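Local coordinates for erythrocyte membrane protein 1 (PDB 2XU0) that probably binds host cell surface receptors as a parasite adhesin, this chain being its N-terminal NTS-DBL1 part, a rosetting domain, at residues His292-Cys295 and Gly296-Glu299; Lys451-Phe454 and Asn455-Ile458. The protein carries 10 engineered substitutions. One frame throughout, in Å; residues are numbered along the deposited sequence.

Contact 1 (292-299) and contact 2 (451-458) are both local turns, each made by one continuous run of eight residues. Their centres are about 37 Å apart, and their nearest atoms about 24 Å. They do not touch, and they lie on opposite sides of the chain's centre. Contact 1 belongs to the Duffy binding domain, between strand 287-289 and helix 311-338. Contact 2 belongs to the C-terminal Duffy-binding-like subdomain and leads into helix 457-460. Both are away from the magnesium site and the proline pocket. Contact 1 is largely buried and holds C295 of a disulfide. Contact 2 lies at the surface.

Contact 1. Residues His292-Cys295 and Gly296-Glu299; sequences HGKC and GHNE
The carboxylate of E299 reaches back to H292. OE2 of E299 accepts a hydrogen bond from the backbone N of H292 at 2.8 Å, and the donor sits above the carboxylate plane. OE1 accepts a hydrogen bond from the backbone N of S291, so the two oxygens hold two successive backbone amides. A glycerol, probably from the crystallisation liquor, also hydrogen-bonds to OE1. The H292 ring stands nearly upright to this carboxylate, the planes 80° apart. CG of E299 meets the edge of that ring, 3.6 Å from ND1 of H292.

On another flank K294 and H297 run side by side and point the same way. Their CB atoms are 3.5 Å apart. CG of H297 lies opposite its own backbone N (chi1 175°), which lays the ring alongside the lysine chain. CE of K294 approaches that ring obliquely, 3.6 Å from CD2 of H297. The K294 chain bends near its end, and NZ is held by the carbonyls of A272 and C270 and by OD1 of N74. ND1 of H297 bonds to T269 OG1. K294 NZ and H297 ND1, polar atoms of two buried residues, thus both have partners.

One water bridges the loop. It accepts a hydrogen bond from the backbone N of N298 at 2.7 Å and also hydrogen-bonds to G293 O and E299 OE2.

The backbone does the rest. N of G296 bonds to O of G293 at 3.1 Å, and N of H297 to O of K294 at 3.0 Å. K294, C295 and G296 all have positive phi. C295 SG forms the disulfide with C189. The arrangement is a pair of overlapping left-handed turns, close to one turn of left-handed 3-10 helix, overlapping a type I beta turn from G296 to E299.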
loop_
_atom_site.group_PDB
_atom_site.type_symbol
_atom_site.label_atom_id
_atom_site.label_comp_id
_atom_site.label_asym_id
_atom_site.label_seq_id
_atom_site.Cartn_x
_atom_site.Cartn_y
_atom_site.Cartn_z
ATOM N N HIS A 292 -9.007 8.931 20.188
ATOM C CA HIS A 292 -9.057 8.028 21.336
ATOM C C HIS A 292 -8.296 6.721 21.189
ATOM O O HIS A 292 -8.539 5.762 21.928
ATOM C CB HIS A 292 -10.526 7.844 21.789
ATOM C CG HIS A 292 -11.174 9.136 22.195
ATOM N ND1 HIS A 292 -12.195 9.698 21.447
ATOM C CD2 HIS A 292 -10.879 9.971 23.223
ATOM C CE1 HIS A 292 -12.507 10.839 22.051
ATOM N NE2 HIS A 292 -11.733 11.058 23.114
ATOM N N GLY A 293 -7.338 6.713 20.272
ATOM C CA GLY A 293 -6.477 5.561 20.053
ATOM C C GLY A 293 -7.140 4.432 19.294
ATOM O O GLY A 293 -8.271 4.559 18.804
ATOM N N LYS A 294 -6.415 3.309 19.170
ATOM C CA LYS A 294 -6.923 2.153 18.414
ATOM C C LYS A 294 -7.344 2.559 16.957
ATOM O O LYS A 294 -8.311 2.012 16.405
ATOM C CB LYS A 294 -8.079 1.468 19.186
ATOM C CG LYS A 294 -7.701 0.925 20.578
ATOM C CD LYS A 294 -8.847 0.104 21.174
ATOM C CE LYS A 294 -9.165 -1.196 20.455
ATOM N NZ LYS A 294 -7.969 -2.063 20.320
ATOM N N CYS A 295 -6.657 3.576 16.385
ATOM C CA CYS A 295 -6.896 4.096 15.025
ATOM C C CYS A 295 -8.334 4.586 14.813
ATOM O O CYS A 295 -8.853 4.473 13.694
ATOM C CB CYS A 295 -6.501 3.070 13.959
ATOM S SG CYS A 295 -4.876 2.319 14.189
ATOM N N GLY A 296 -8.967 5.116 15.875
ATOM C CA GLY A 296 -10.342 5.597 15.804
ATOM C C GLY A 296 -11.413 4.546 15.982
ATOM O O GLY A 296 -12.583 4.796 15.668
ATOM N N HIS A 297 -11.036 3.376 16.521
ATOM C CA HIS A 297 -11.930 2.244 16.804
ATOM C C HIS A 297 -13.184 2.667 17.573
ATOM O O HIS A 297 -14.278 2.138 17.327
ATOM C CB HIS A 297 -11.162 1.162 17.611
ATOM C CG HIS A 297 -11.994 -0.006 18.058
ATOM N ND1 HIS A 297 -12.448 -0.954 17.163
ATOM C CD2 HIS A 297 -12.470 -0.307 19.292
ATOM C CE1 HIS A 297 -13.168 -1.810 17.880
ATOM N NE2 HIS A 297 -13.200 -1.461 19.168
ATOM N N ASN A 298 -13.035 3.602 18.509
ATOM C CA ASN A 298 -14.171 3.996 19.367
ATOM C C ASN A 298 -14.892 5.257 18.930
ATOM O O ASN A 298 -15.767 5.697 19.661
ATOM C CB ASN A 298 -13.678 4.173 20.835
ATOM C CG ASN A 298 -12.867 3.031 21.409
ATOM O OD1 ASN A 298 -11.646 3.141 21.610
ATOM N ND2 ASN A 298 -13.532 1.922 21.700
ATOM N N GLU A 299 -14.556 5.822 17.746
ATOM C CA GLU A 299 -15.009 7.134 17.279
ATOM C C GLU A 299 -16.068 7.281 16.190
ATOM O O GLU A 299 -16.371 8.410 15.796
ATOM C CB GLU A 299 -13.792 8.005 16.939
ATOM C CG GLU A 299 -12.981 8.436 18.150
ATOM C CD GLU A 299 -11.524 8.700 17.835
ATOM O OE1 GLU A 299 -11.228 9.716 17.164
ATOM O OE2 GLU A 299 -10.679 7.862 18.223
HETATM O O HOH W 1 -10.857 5.144 19.160
#

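Contact 2. Residues Lys451-Phe454 and Asn455-Ile458; sequences KIDF and NKPI
The D453 carboxylate and the N455 amide stand almost at right angles, their planes 88° apart. Above the carboxylate plane comes the backbone N of N455, which bonds to OD1 of D453 at 3.1 Å. This is an Asx turn. It is combined with a type I beta turn from D453 to K456, closed by N of K456 on O of D453 at 2.9 Å. With CG of D453 opposite the backbone N (chi1 -173°), the carboxylate lies over the turn. ND2 of N437 also bonds to OD1, and OD1 of N437 accepts a hydrogen bond from the backbone N of F454. This one asparagine of helix 429-437 therefore holds the turn at two points.

The F454 ring leaves the turn for the interior. It packs on W319 and F323 of helix 311-338 and on L433 and L436 of helix 429-437.

K456 is the N-cap residue of helix 457-460. O of D453 also hydrogen-bonds to the hydroxyl of T460 in that helix. P457 begins the helix and rests on helix 371-407, while its CG lies 3.7 Å from O of F454. Across this contact the other carboxylate oxygen meets the aliphatic part of the lysine: OD2 of D453 is 3.6 Å from CG of K456.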
loop_
_atom_site.group_PDB
_atom_site.type_symbol
_atom_site.label_atom_id
_atom_site.label_comp_id
_atom_site.label_asym_id
_atom_site.label_seq_id
_atom_site.Cartn_x
_atom_site.Cartn_y
_atom_site.Cartn_z
ATOM N N LYS A 451 19.086 11.129 -1.853
ATOM C CA LYS A 451 17.706 11.580 -1.792
ATOM C C LYS A 451 16.885 10.862 -2.862
ATOM O O LYS A 451 17.329 10.742 -4.004
ATOM C CB LYS A 451 17.573 13.125 -1.857
ATOM C CG LYS A 451 18.065 13.815 -3.145
ATOM C CD LYS A 451 16.931 14.166 -4.133
ATOM C CE LYS A 451 16.406 15.581 -4.005
ATOM N NZ LYS A 451 15.487 15.739 -2.844
ATOM N N ILE A 452 15.704 10.357 -2.480
ATOM C CA ILE A 452 14.800 9.668 -3.389
ATOM C C ILE A 452 14.192 10.681 -4.347
ATOM O O ILE A 452 13.654 11.697 -3.899
ATOM C CB ILE A 452 13.707 8.903 -2.598
ATOM C CG1 ILE A 452 14.307 7.789 -1.672
ATOM C CG2 ILE A 452 12.618 8.382 -3.522
ATOM C CD1 ILE A 452 14.942 6.516 -2.352
ATOM N N ASP A 453 14.300 10.413 -5.668
ATOM C CA ASP A 453 13.716 11.249 -6.720
ATOM C C ASP A 453 13.298 10.352 -7.854
ATOM O O ASP A 453 14.135 9.951 -8.687
ATOM C CB ASP A 453 14.652 12.384 -7.174
ATOM C CG ASP A 453 14.034 13.389 -8.154
ATOM O OD1 ASP A 453 12.842 13.242 -8.496
ATOM O OD2 ASP A 453 14.733 14.330 -8.554
ATOM N N PHE A 454 11.996 10.024 -7.878
ATOM C CA PHE A 454 11.372 9.168 -8.882
ATOM C C PHE A 454 11.419 9.774 -10.286
ATOM O O PHE A 454 11.279 9.032 -11.269
ATOM C CB PHE A 454 9.982 8.696 -8.457
ATOM C CG PHE A 454 10.045 7.763 -7.253
ATOM C CD1 PHE A 454 10.634 6.500 -7.356
ATOM C CD2 PHE A 454 9.530 8.156 -6.020
ATOM C CE1 PHE A 454 10.695 5.639 -6.244
ATOM C CE2 PHE A 454 9.613 7.315 -4.905
ATOM C CZ PHE A 454 10.186 6.061 -5.023
ATOM N N ASN A 455 11.640 11.118 -10.372
ATOM C CA ASN A 455 11.811 11.829 -11.638
ATOM C C ASN A 455 13.259 11.682 -12.156
ATOM O O ASN A 455 13.550 12.119 -13.250
ATOM C CB ASN A 455 11.417 13.309 -11.511
ATOM C CG ASN A 455 9.946 13.537 -11.361
ATOM O OD1 ASN A 455 9.472 14.239 -10.451
ATOM N ND2 ASN A 455 9.177 12.911 -12.209
ATOM N N LYS A 456 14.149 11.053 -11.380
ATOM C CA LYS A 456 15.533 10.787 -11.776
ATOM C C LYS A 456 15.804 9.304 -11.482
ATOM O O LYS A 456 16.459 8.983 -10.488
ATOM C CB LYS A 456 16.522 11.734 -11.028
ATOM C CG LYS A 456 16.436 13.177 -11.510
ATOM C CD LYS A 456 17.621 14.012 -11.054
ATOM C CE LYS A 456 17.669 15.365 -11.735
ATOM N NZ LYS A 456 17.994 15.265 -13.188
ATOM N N PRO A 457 15.239 8.375 -12.288
ATOM C CA PRO A 457 15.396 6.947 -11.979
ATOM C C PRO A 457 16.836 6.470 -11.847
ATOM O O PRO A 457 17.130 5.667 -10.966
ATOM C CB PRO A 457 14.627 6.246 -13.104
ATOM C CG PRO A 457 13.641 7.256 -13.569
ATOM C CD PRO A 457 14.394 8.565 -13.480
ATOM N N ILE A 458 17.731 7.001 -12.670
ATOM C CA ILE A 458 19.153 6.635 -12.604
ATOM C C ILE A 458 19.749 6.852 -11.206
ATOM O O ILE A 458 20.423 5.960 -10.714
ATOM C CB ILE A 458 19.940 7.252 -13.801
ATOM C CG1 ILE A 458 19.588 6.509 -15.134
ATOM C CG2 ILE A 458 21.458 7.314 -13.595
ATOM C CD1 ILE A 458 19.269 4.967 -15.033
#